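Local coordinates for protein ArCE4A (PDB 5LGC) that probably removes acetyl groups from N-acetylglucosamine units of chitin-like polysaccharides, as a family 4 carbohydrate esterase with a NodB homology domain, at residues A[28-33]-A[198-203]; A[146-151]-A[171-176]; A[124-129]-A[136-141]. One frame throughout, in Å; residues are numbered along the deposited sequence.

Contact 1 (A[28-33]-A[198-203]); sequences ALTFDD and VTVDQL. With NAG (2-acetamido-2-deoxy-beta-D-glucopyranose), chain B.
The CA atoms of A28 and V198 come within 5.1 Å of each other where strands 26-32 and 196-198 run parallel in the sheet of the NodB homology fold. The direct link between the backbones is slight. A28 CA points its hydrogen at V198 O, 3.4 Å away. Two waters fill in beside it. The first accepts from L29 N and lies within bonding distance of V198 O. The second lies near both L29 O and V198 O. The apolar part is small and buried. A28 CB packs on L203 CD2 at 3.8 Å, from the strand onto the short helix 200-203. With CG1 anti to the backbone N (chi1 169°), V200 turns CG2 toward the strand. This puts V200 CG2 4.0 Å from T30 CG2, and the two side chains cross at a slant. The hydroxyl of T30 is engaged elsewhere, with I170 O and R120. The strand then runs on to the sugar site, where D33 OD2 accepts a very short hydrogen bond from O3 of the chain B NAG. The helix start is fixed by a capping box: Q202 N donates to T199 OG1 at 3.2 Å, and T199 N donates to Q202 OE1 at 3.0 Å, nearly straight at 170°.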
loop_
_atom_site.group_PDB
_atom_site.type_symbol
_atom_site.label_atom_id
_atom_site.label_comp_id
_atom_site.label_asym_id
_atom_site.label_seq_id
_atom_site.Cartn_x
_atom_site.Cartn_y
_atom_site.Cartn_z
ATOM N N ALA A 28 -2.575 0.144 9.363
ATOM C CA ALA A 28 -2.244 0.739 8.073
ATOM C C ALA A 28 -3.123 0.187 6.949
ATOM O O ALA A 28 -3.074 -1.004 6.643
ATOM C CB ALA A 28 -0.775 0.509 7.753
ATOM N N LEU A 29 -3.927 1.057 6.341
ATOM C CA LEU A 29 -4.709 0.702 5.156
ATOM C C LEU A 29 -3.842 0.843 3.918
ATOM O O LEU A 29 -3.296 1.912 3.662
ATOM C CB LEU A 29 -5.947 1.589 5.023
ATOM C CG LEU A 29 -6.889 1.649 6.224
ATOM C CD1 LEU A 29 -8.086 2.544 5.917
ATOM C CD2 LEU A 29 -7.339 0.253 6.600
ATOM N N THR A 30 -3.700 -0.237 3.155
ATOM C CA THR A 30 -2.860 -0.196 1.962
ATOM C C THR A 30 -3.643 -0.590 0.718
ATOM O O THR A 30 -4.544 -1.423 0.776
ATOM C CB THR A 30 -1.635 -1.122 2.092
ATOM O OG1 THR A 30 -2.067 -2.487 2.079
ATOM C CG2 THR A 30 -0.885 -0.840 3.389
ATOM N N PHE A 31 -3.291 0.021 -0.406
ATOM C CA PHE A 31 -3.968 -0.249 -1.670
ATOM C C PHE A 31 -2.968 -0.595 -2.755
ATOM O O PHE A 31 -2.024 0.158 -3.010
ATOM C CB PHE A 31 -4.810 0.953 -2.096
ATOM C CG PHE A 31 -5.844 1.343 -1.084
ATOM C CD1 PHE A 31 -7.078 0.718 -1.064
ATOM C CD2 PHE A 31 -5.574 2.316 -0.136
ATOM C CE1 PHE A 31 -8.034 1.068 -0.122
ATOM C CE2 PHE A 31 -6.525 2.665 0.808
ATOM C CZ PHE A 31 -7.757 2.039 0.811
ATOM N N ASP A 32 -3.184 -1.733 -3.403
ATOM C CA ASP A 32 -2.268 -2.199 -4.437
ATOM C C ASP A 32 -2.796 -1.991 -5.852
ATOM O O ASP A 32 -4.008 -1.939 -6.071
ATOM C CB ASP A 32 -1.959 -3.680 -4.233
ATOM C CG ASP A 32 -0.993 -3.922 -3.095
ATOM O OD1 ASP A 32 -0.931 -3.100 -2.158
ATOM O OD2 ASP A 32 -0.288 -4.945 -3.144
ATOM N N ASP A 33 -1.855 -1.862 -6.789
ATOM C CA ASP A 33 -2.089 -1.995 -8.233
ATOM C C ASP A 33 -2.722 -0.782 -8.885
ATOM O O ASP A 33 -3.126 -0.836 -10.044
ATOM C CB ASP A 33 -2.950 -3.222 -8.538
ATOM C CG ASP A 33 -2.226 -4.516 -8.261
ATOM O OD1 ASP A 33 -0.982 -4.477 -8.180
ATOM O OD2 ASP A 33 -2.896 -5.563 -8.135
ATOM N N VAL A 198 -2.844 4.889 9.982
ATOM C CA VAL A 198 -1.555 5.513 9.701
ATOM C C VAL A 198 -0.974 5.008 8.390
ATOM O O VAL A 198 -1.496 4.066 7.794
ATOM C CB VAL A 198 -0.531 5.242 10.824
ATOM C CG1 VAL A 198 -1.025 5.795 12.154
ATOM C CG2 VAL A 198 -0.258 3.750 10.948
ATOM N N THR A 199 0.097 5.652 7.933
ATOM C CA THR A 199 0.851 5.141 6.803
ATOM C C THR A 199 1.741 4.010 7.298
ATOM O O THR A 199 1.902 3.822 8.506
ATOM C CB THR A 199 1.713 6.223 6.141
ATOM O OG1 THR A 199 2.693 6.682 7.074
ATOM C CG2 THR A 199 0.852 7.401 5.686
ATOM N N VAL A 200 2.320 3.257 6.371
ATOM C CA VAL A 200 3.246 2.195 6.739
ATOM C C VAL A 200 4.450 2.789 7.457
ATOM O O VAL A 200 4.918 2.251 8.461
ATOM C CB VAL A 200 3.700 1.400 5.501
ATOM C CG1 VAL A 200 4.862 0.479 5.847
ATOM C CG2 VAL A 200 2.530 0.612 4.937
ATOM N N ASP A 201 4.927 3.917 6.946
ATOM C CA ASP A 201 6.026 4.659 7.559
ATOM C C ASP A 201 5.759 4.991 9.034
ATOM O O ASP A 201 6.605 4.737 9.891
ATOM C CB ASP A 201 6.280 5.940 6.763
ATOM C CG ASP A 201 7.616 6.570 7.076
ATOM O OD1 ASP A 201 8.627 6.143 6.479
ATOM O OD2 ASP A 201 7.656 7.505 7.905
ATOM N N GLN A 202 4.585 5.552 9.325
ATOM C CA GLN A 202 4.210 5.900 10.704
ATOM C C GLN A 202 4.051 4.655 11.551
ATOM O O GLN A 202 4.377 4.647 12.742
ATOM C CB GLN A 202 2.895 6.678 10.754
ATOM C CG GLN A 202 2.877 8.023 10.073
ATOM C CD GLN A 202 1.487 8.641 10.103
ATOM O OE1 GLN A 202 0.628 8.316 9.280
ATOM N NE2 GLN A 202 1.255 9.523 11.070
ATOM N N LEU A 203 3.501 3.617 10.931
ATOM C CA LEU A 203 3.280 2.348 11.604
ATOM C C LEU A 203 4.579 1.785 12.163
ATOM O O LEU A 203 4.605 1.239 13.263
ATOM C CB LEU A 203 2.637 1.343 10.646
ATOM C CG LEU A 203 2.106 0.077 11.310
ATOM C CD1 LEU A 203 0.917 0.439 12.183
ATOM C CD2 LEU A 203 1.727 -0.954 10.270
HETATM C C1 NAG B . -3.090 -11.092 -5.868
HETATM C C2 NAG B . -2.283 -9.992 -6.359
HETATM C C3 NAG B . -3.275 -9.061 -7.086
HETATM C C4 NAG B . -3.746 -9.826 -8.286
HETATM C C5 NAG B . -4.425 -11.108 -7.785
HETATM C C6 NAG B . -4.909 -11.905 -9.000
HETATM C C7 NAG B . -0.746 -8.471 -5.112
HETATM C C8 NAG B . -0.466 -7.918 -3.718
HETATM N N2 NAG B . -1.782 -9.309 -5.158
HETATM O O3 NAG B . -2.642 -7.847 -7.488
HETATM O O4 NAG B . -4.721 -9.049 -9.001
HETATM O O5 NAG B . -3.511 -11.904 -7.015
HETATM O O6 NAG B . -3.795 -12.228 -9.841
HETATM O O7 NAG B . 0.052 -8.313 -6.030
HETATM O O HOH W 1 -4.121 3.870 6.905
HETATM O O HOH W 2 -1.258 3.091 5.125
#

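Contact 2 (A[146-151]-A[171-176]); sequences LDWKHH and LMHDIH. With NAG (2-acetamido-2-deoxy-beta-D-glucopyranose), chain C; NAG (2-acetamido-2-deoxy-beta-D-glucopyranose), chain B.
W148 turns the edge of its indole toward the face of H173 in an offset edge-to-face pair, ring planes 63° apart. W148 CB sits over that same imidazole, 4.0 Å from the centroid of the H173 ring, a CH-pi contact. One face of the indole carries L146 O and K149 CB. The opposite face meets the NAG units of chains B and C, with W148 CE3 3.7 Å from C5 of the chain B sugar. CG of W148 lies between its backbone N and carbonyl carbon (chi1 53°), which swings the ring out along H173 toward the sugars. D147 OD1 stands at the edge of the H173 ring and accepts from H173 ND1 at 3.0 Å. Its partner oxygen, D147 OD2, takes the backbone N-H of H173 at 2.6 Å through the syn lone pair. The two bonds use both carboxylate oxygens. The one from ND1 sets the turn of the imidazole, and the other holds the carboxylate to the strand backbone. H176 NE2 adds a weak bond to D147 OD2, and H151 ND1 comes to within 3.4 Å of H176 CD2. An alanine in place of W148 would probably cost both sugars the indole face they meet and leave H173 with CB alone over its ring. The His-Asp pairing and the L-x-H-D pattern of L171 to D174 fit a motif known from family 4 carbohydrate esterases, consistent with a place in the active site. Helix 147-150 lies over the end of strand 168-173, which pairs with strands 26-32 and 143-144. T156 of helix 153-163 packs on D147 and M172, and S179 of helix 177-192 also touches D147.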
loop_
_atom_site.group_PDB
_atom_site.type_symbol
_atom_site.label_atom_id
_atom_site.label_comp_id
_atom_site.label_asym_id
_atom_site.label_seq_id
_atom_site.Cartn_x
_atom_site.Cartn_y
_atom_site.Cartn_z
ATOM N N LEU A 146 -9.219 -9.912 0.608
ATOM C CA LEU A 146 -9.615 -10.715 -0.543
ATOM C C LEU A 146 -10.481 -9.934 -1.532
ATOM O O LEU A 146 -11.180 -10.533 -2.345
ATOM C CB LEU A 146 -10.351 -11.980 -0.087
ATOM C CG LEU A 146 -9.567 -12.901 0.848
ATOM C CD1 LEU A 146 -10.442 -14.028 1.367
ATOM C CD2 LEU A 146 -8.338 -13.453 0.140
ATOM N N ASP A 147 -10.424 -8.603 -1.476
ATOM C CA ASP A 147 -11.255 -7.775 -2.349
ATOM C C ASP A 147 -10.951 -8.027 -3.829
ATOM O O ASP A 147 -11.822 -7.871 -4.682
ATOM C CB ASP A 147 -11.093 -6.283 -2.013
ATOM C CG ASP A 147 -9.673 -5.782 -2.207
ATOM O OD1 ASP A 147 -8.736 -6.604 -2.111
ATOM O OD2 ASP A 147 -9.495 -4.563 -2.450
ATOM N N TRP A 148 -9.720 -8.436 -4.126
ATOM C CA TRP A 148 -9.335 -8.754 -5.497
ATOM C C TRP A 148 -10.171 -9.893 -6.057
ATOM O O TRP A 148 -10.396 -9.975 -7.264
ATOM C CB TRP A 148 -7.849 -9.118 -5.579
ATOM C CG TRP A 148 -7.422 -10.206 -4.635
ATOM C CD1 TRP A 148 -7.068 -10.057 -3.326
ATOM C CD2 TRP A 148 -7.284 -11.608 -4.929
ATOM N NE1 TRP A 148 -6.727 -11.271 -2.784
ATOM C CE2 TRP A 148 -6.850 -12.240 -3.744
ATOM C CE3 TRP A 148 -7.488 -12.386 -6.072
ATOM C CZ2 TRP A 148 -6.617 -13.614 -3.671
ATOM C CZ3 TRP A 148 -7.255 -13.755 -5.997
ATOM C CH2 TRP A 148 -6.824 -14.353 -4.804
ATOM N N LYS A 149 -10.639 -10.768 -5.177
ATOM C CA LYS A 149 -11.394 -11.932 -5.608
ATOM C C LYS A 149 -12.904 -11.687 -5.628
ATOM O O LYS A 149 -13.564 -11.991 -6.619
ATOM C CB LYS A 149 -11.056 -13.127 -4.717
ATOM C CG LYS A 149 -12.175 -14.139 -4.555
ATOM C CD LYS A 149 -11.718 -15.310 -3.695
ATOM C CE LYS A 149 -10.649 -14.880 -2.696
ATOM N NZ LYS A 149 -10.130 -16.027 -1.906
ATOM N N HIS A 150 -13.454 -11.123 -4.557
ATOM C CA HIS A 150 -14.905 -10.998 -4.473
ATOM C C HIS A 150 -15.439 -9.629 -4.903
ATOM O O HIS A 150 -16.639 -9.487 -5.135
ATOM C CB HIS A 150 -15.388 -11.321 -3.053
ATOM C CG HIS A 150 -14.683 -10.553 -1.976
ATOM N ND1 HIS A 150 -14.844 -9.196 -1.799
ATOM C CD2 HIS A 150 -13.832 -10.961 -1.007
ATOM C CE1 HIS A 150 -14.113 -8.799 -0.774
ATOM N NE2 HIS A 150 -13.486 -9.850 -0.277
ATOM N N HIS A 151 -14.556 -8.636 -5.006
ATOM C CA HIS A 151 -14.926 -7.284 -5.450
ATOM C C HIS A 151 -16.108 -6.715 -4.693
ATOM O O HIS A 151 -16.923 -5.985 -5.252
ATOM C CB HIS A 151 -15.250 -7.281 -6.942
ATOM C CG HIS A 151 -14.124 -7.764 -7.793
ATOM N ND1 HIS A 151 -13.041 -6.973 -8.109
ATOM C CD2 HIS A 151 -13.899 -8.965 -8.378
ATOM C CE1 HIS A 151 -12.201 -7.663 -8.861
ATOM N NE2 HIS A 151 -12.699 -8.874 -9.038
ATOM N N LEU A 171 -4.550 -5.382 3.449
ATOM C CA LEU A 171 -4.360 -5.372 2.009
ATOM C C LEU A 171 -5.671 -5.197 1.261
ATOM O O LEU A 171 -6.587 -6.014 1.374
ATOM C CB LEU A 171 -3.676 -6.657 1.543
ATOM C CG LEU A 171 -3.637 -6.811 0.021
ATOM C CD1 LEU A 171 -2.792 -5.725 -0.622
ATOM C CD2 LEU A 171 -3.128 -8.190 -0.373
ATOM N N MET A 172 -5.742 -4.121 0.491
ATOM C CA MET A 172 -6.863 -3.870 -0.396
ATOM C C MET A 172 -6.320 -3.531 -1.769
ATOM O O MET A 172 -5.119 -3.304 -1.929
ATOM C CB MET A 172 -7.741 -2.741 0.144
ATOM C CG MET A 172 -8.761 -3.214 1.168
ATOM S SD MET A 172 -9.504 -1.866 2.102
ATOM C CE MET A 172 -8.037 -1.085 2.764
ATOM N N HIS A 173 -7.188 -3.507 -2.770
ATOM C CA HIS A 173 -6.723 -3.213 -4.114
ATOM C C HIS A 173 -7.452 -2.034 -4.730
ATOM O O HIS A 173 -8.679 -1.993 -4.771
ATOM C CB HIS A 173 -6.860 -4.444 -5.008
ATOM C CG HIS A 173 -5.913 -5.545 -4.655
ATOM N ND1 HIS A 173 -6.086 -6.350 -3.550
ATOM C CD2 HIS A 173 -4.771 -5.964 -5.251
ATOM C CE1 HIS A 173 -5.099 -7.227 -3.487
ATOM N NE2 HIS A 173 -4.286 -7.012 -4.505
ATOM N N ASP A 174 -6.671 -1.078 -5.213
ATOM C CA ASP A 174 -7.202 0.098 -5.879
ATOM C C ASP A 174 -7.424 -0.220 -7.359
ATOM O O ASP A 174 -6.767 0.337 -8.242
ATOM C CB ASP A 174 -6.246 1.282 -5.692
ATOM C CG ASP A 174 -6.706 2.532 -6.420
ATOM O OD1 ASP A 174 -7.901 2.613 -6.783
ATOM O OD2 ASP A 174 -5.864 3.426 -6.637
ATOM N N ILE A 175 -8.357 -1.130 -7.617
ATOM C CA ILE A 175 -8.604 -1.613 -8.968
ATOM C C ILE A 175 -10.087 -1.682 -9.274
ATOM O O ILE A 175 -10.477 -2.113 -10.354
ATOM C CB ILE A 175 -8.005 -3.029 -9.191
ATOM C CG1 ILE A 175 -8.618 -4.027 -8.206
ATOM C CG2 ILE A 175 -6.502 -3.012 -9.053
ATOM C CD1 ILE A 175 -8.192 -5.488 -8.424
ATOM N N HIS A 176 -10.917 -1.273 -8.325
ATOM C CA HIS A 176 -12.359 -1.429 -8.486
ATOM C C HIS A 176 -13.168 -0.484 -7.606
ATOM O O HIS A 176 -12.626 0.235 -6.764
ATOM C CB HIS A 176 -12.767 -2.871 -8.190
ATOM C CG HIS A 176 -12.263 -3.375 -6.874
ATOM N ND1 HIS A 176 -12.561 -2.760 -5.677
ATOM C CD2 HIS A 176 -11.475 -4.433 -6.567
ATOM C CE1 HIS A 176 -11.975 -3.412 -4.692
ATOM N NE2 HIS A 176 -11.313 -4.433 -5.202
HETATM C C1 NAG C . -2.501 -14.856 -2.254
HETATM C C2 NAG C . -3.048 -15.172 -3.652
HETATM C C3 NAG C . -2.397 -14.211 -4.634
HETATM C C4 NAG C . -2.759 -12.801 -4.216
HETATM C C5 NAG C . -2.200 -12.560 -2.814
HETATM C C6 NAG C . -2.456 -11.108 -2.395
HETATM C C7 NAG C . -1.490 -17.086 -4.068
HETATM C C8 NAG C . -1.441 -18.564 -4.446
HETATM N N2 NAG C . -2.738 -16.575 -3.997
HETATM O O1 NAG C . -3.125 -15.699 -1.282
HETATM O O3 NAG C . -2.904 -14.465 -5.953
HETATM O O4 NAG C . -2.171 -11.861 -5.094
HETATM O O5 NAG C . -2.787 -13.502 -1.892
HETATM O O6 NAG C . -3.862 -10.842 -2.401
HETATM O O7 NAG C . -0.443 -16.461 -3.883
HETATM C C1 NAG B . -3.090 -11.092 -5.868
HETATM C C2 NAG B . -2.283 -9.992 -6.359
HETATM C C3 NAG B . -3.275 -9.061 -7.086
HETATM C C4 NAG B . -3.746 -9.826 -8.286
HETATM C C5 NAG B . -4.425 -11.108 -7.785
HETATM C C6 NAG B . -4.909 -11.905 -9.000
HETATM C C7 NAG B . -0.746 -8.471 -5.112
HETATM C C8 NAG B . -0.466 -7.918 -3.718
HETATM N N2 NAG B . -1.782 -9.309 -5.158
HETATM O O3 NAG B . -2.642 -7.847 -7.488
HETATM O O4 NAG B . -4.721 -9.049 -9.001
HETATM O O5 NAG B . -3.511 -11.904 -7.015
HETATM O O6 NAG B . -3.795 -12.228 -9.841
HETATM O O7 NAG B . 0.052 -8.313 -6.030
#

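Contact 3 (A[124-129]-A[136-141]); sequences GAHGAV and YPLVLW. With NAG (2-acetamido-2-deoxy-beta-D-glucopyranose), chain C.
G124 and W141 meet at the wall of the sugar-binding cleft. G124 directly follows Y123, whose backbone N is hydrogen-bonded to a NAG. The CA of G124 lies 3.6 Å from W141 CH2 and 3.7 Å from L140 CD1, so it packs on both an indole carbon and a leucine methyl. A CB here would point toward 136-141 and, with W141 unmoved, clash with W141 CH2. The backbone of G124 also has a positive phi of 70°, which suits glycine. A chi1 of 56° swings the indole of W141 so that its six-membered ring comes up to G124. The same end of the indole reaches the sugar. W141 CZ2 is 3.5 Å from C6 of the NAG in chain C, approached obliquely. One aromatic group thus touches loop and ligand together. Further along, H126 lies across L138. H126 CB is 3.7 Å from L138 CD2, and L140 CD2 is at 4.2 Å from H126 NE2. G124 O stands at the edge of the H126 ring, near its plane. D131, in helix 128-131, accepts from H126 ND1 and, through its other oxygen, from G127 N, the N-cap residue. R120 bonds to the carbonyls of V139 and L140, and strand 138-139 pairs with strand 214-215. A214 touches both H126 and L140. W141 packs against G124 beside the sugar, and G124 itself follows R-P-P-Y, a sequence that fits the motif forming one side of the active-site groove in family 4 carbohydrate esterases.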
loop_
_atom_site.group_PDB
_atom_site.type_symbol
_atom_site.label_atom_id
_atom_site.label_comp_id
_atom_site.label_asym_id
_atom_site.label_seq_id
_atom_site.Cartn_x
_atom_site.Cartn_y
_atom_site.Cartn_z
ATOM N N GLY A 124 2.951 -11.589 -3.122
ATOM C CA GLY A 124 3.598 -11.846 -1.848
ATOM C C GLY A 124 4.790 -12.770 -2.002
ATOM O O GLY A 124 5.361 -13.238 -1.017
ATOM N N ALA A 125 5.165 -13.021 -3.251
ATOM C CA ALA A 125 6.229 -13.962 -3.570
ATOM C C ALA A 125 7.606 -13.319 -3.439
ATOM O O ALA A 125 7.928 -12.363 -4.146
ATOM C CB ALA A 125 6.032 -14.519 -4.979
ATOM N N HIS A 126 8.425 -13.865 -2.548
ATOM C CA HIS A 126 9.753 -13.324 -2.301
ATOM C C HIS A 126 10.626 -14.363 -1.629
ATOM O O HIS A 126 10.150 -15.426 -1.233
ATOM C CB HIS A 126 9.670 -12.072 -1.429
ATOM C CG HIS A 126 9.315 -12.360 -0.005
ATOM N ND1 HIS A 126 10.242 -12.319 1.014
ATOM C CD2 HIS A 126 8.140 -12.713 0.567
ATOM C CE1 HIS A 126 9.649 -12.625 2.155
ATOM N NE2 HIS A 126 8.374 -12.869 1.911
ATOM N N GLY A 127 11.909 -14.049 -1.500
ATOM C CA GLY A 127 12.853 -14.939 -0.855
ATOM C C GLY A 127 14.143 -14.196 -0.594
ATOM O O GLY A 127 14.444 -13.225 -1.286
ATOM N N ALA A 128 14.905 -14.662 0.393
ATOM C CA ALA A 128 16.128 -13.990 0.822
ATOM C C ALA A 128 17.040 -13.607 -0.347
ATOM O O ALA A 128 17.515 -12.470 -0.428
ATOM C CB ALA A 128 16.887 -14.872 1.811
ATOM N N VAL A 129 17.269 -14.552 -1.254
ATOM C CA VAL A 129 18.175 -14.326 -2.378
ATOM C C VAL A 129 17.669 -13.220 -3.311
ATOM O O VAL A 129 18.463 -12.510 -3.928
ATOM C CB VAL A 129 18.404 -15.627 -3.193
ATOM C CG1 VAL A 129 17.096 -16.163 -3.740
ATOM C CG2 VAL A 129 19.404 -15.395 -4.315
ATOM N N TYR A 136 14.870 -1.592 -0.829
ATOM C CA TYR A 136 13.882 -1.152 0.151
ATOM C C TYR A 136 13.443 -2.282 1.058
ATOM O O TYR A 136 13.589 -3.449 0.707
ATOM C CB TYR A 136 12.636 -0.587 -0.540
ATOM C CG TYR A 136 12.919 0.379 -1.648
ATOM C CD1 TYR A 136 13.606 1.553 -1.401
ATOM C CD2 TYR A 136 12.484 0.127 -2.943
ATOM C CE1 TYR A 136 13.864 2.441 -2.405
ATOM C CE2 TYR A 136 12.736 1.015 -3.958
ATOM C CZ TYR A 136 13.429 2.173 -3.676
ATOM O OH TYR A 136 13.706 3.089 -4.652
ATOM N N PRO A 137 12.874 -1.933 2.220
ATOM C CA PRO A 137 12.153 -2.914 3.033
ATOM C C PRO A 137 10.999 -3.530 2.255
ATOM O O PRO A 137 10.289 -2.813 1.559
ATOM C CB PRO A 137 11.627 -2.081 4.206
ATOM C CG PRO A 137 12.564 -0.939 4.302
ATOM C CD PRO A 137 12.971 -0.626 2.895
ATOM N N LEU A 138 10.817 -4.840 2.369
ATOM C CA LEU A 138 9.671 -5.491 1.753
ATOM C C LEU A 138 8.493 -5.447 2.704
ATOM O O LEU A 138 8.604 -5.855 3.855
ATOM C CB LEU A 138 9.994 -6.938 1.373
ATOM C CG LEU A 138 10.676 -7.169 0.027
ATOM C CD1 LEU A 138 12.096 -6.622 0.033
ATOM C CD2 LEU A 138 10.670 -8.660 -0.304
ATOM N N VAL A 139 7.365 -4.941 2.225
ATOM C CA VAL A 139 6.181 -4.828 3.065
ATOM C C VAL A 139 5.083 -5.751 2.571
ATOM O O VAL A 139 4.583 -5.601 1.458
ATOM C CB VAL A 139 5.638 -3.388 3.105
ATOM C CG1 VAL A 139 4.449 -3.308 4.039
ATOM C CG2 VAL A 139 6.722 -2.422 3.544
ATOM N N LEU A 140 4.713 -6.715 3.405
ATOM C CA LEU A 140 3.636 -7.623 3.056
ATOM C C LEU A 140 2.354 -7.146 3.735
ATOM O O LEU A 140 2.068 -5.950 3.750
ATOM C CB LEU A 140 3.985 -9.062 3.450
ATOM C CG LEU A 140 5.017 -9.823 2.596
ATOM C CD1 LEU A 140 4.582 -9.905 1.145
ATOM C CD2 LEU A 140 6.420 -9.232 2.692
ATOM N N TRP A 141 1.592 -8.073 4.300
ATOM C CA TRP A 141 0.331 -7.736 4.954
ATOM C C TRP A 141 -0.012 -8.818 5.960
ATOM O O TRP A 141 0.514 -9.928 5.881
ATOM C CB TRP A 141 -0.793 -7.598 3.925
ATOM C CG TRP A 141 -0.941 -8.831 3.107
ATOM C CD1 TRP A 141 -1.700 -9.925 3.403
ATOM C CD2 TRP A 141 -0.279 -9.123 1.872
ATOM N NE1 TRP A 141 -1.561 -10.874 2.425
ATOM C CE2 TRP A 141 -0.695 -10.407 1.472
ATOM C CE3 TRP A 141 0.619 -8.419 1.061
ATOM C CZ2 TRP A 141 -0.243 -11.006 0.299
ATOM C CZ3 TRP A 141 1.067 -9.015 -0.106
ATOM C CH2 TRP A 141 0.635 -10.295 -0.474
HETATM C C1 NAG C . -2.501 -14.856 -2.254
HETATM C C2 NAG C . -3.048 -15.172 -3.652
HETATM C C3 NAG C . -2.397 -14.211 -4.634
HETATM C C4 NAG C . -2.759 -12.801 -4.216
HETATM C C5 NAG C . -2.200 -12.560 -2.814
HETATM C C6 NAG C . -2.456 -11.108 -2.395
HETATM C C7 NAG C . -1.490 -17.086 -4.068
HETATM C C8 NAG C . -1.441 -18.564 -4.446
HETATM N N2 NAG C . -2.738 -16.575 -3.997
HETATM O O1 NAG C . -3.125 -15.699 -1.282
HETATM O O3 NAG C . -2.904 -14.465 -5.953
HETATM O O4 NAG C . -2.171 -11.861 -5.094
HETATM O O5 NAG C . -2.787 -13.502 -1.892
HETATM O O6 NAG C . -3.862 -10.842 -2.401
HETATM O O7 NAG C . -0.443 -16.461 -3.883
#

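Contact 1 opens first, at 28-33, and closes last, at 198-203, so its loop takes in most of the domain. Contacts 3 and 2 both nest inside it. They follow one another in series: 124-129 returns to 136-141 around the short helix 128-131, and 146-151 returns to 171-176 around helix 153-163. None of the loops cross. Contacts 1 and 2 join in the main sheet, where D32 N is probably hydrogen-bonded to M172 O at 2.9 Å. Contact 3 packs on contact 2 through W141 and L171, and on contact 1 through V139 and V200. Together they tie the central strands to the loops and the short helix 147-150 that line the two sugars.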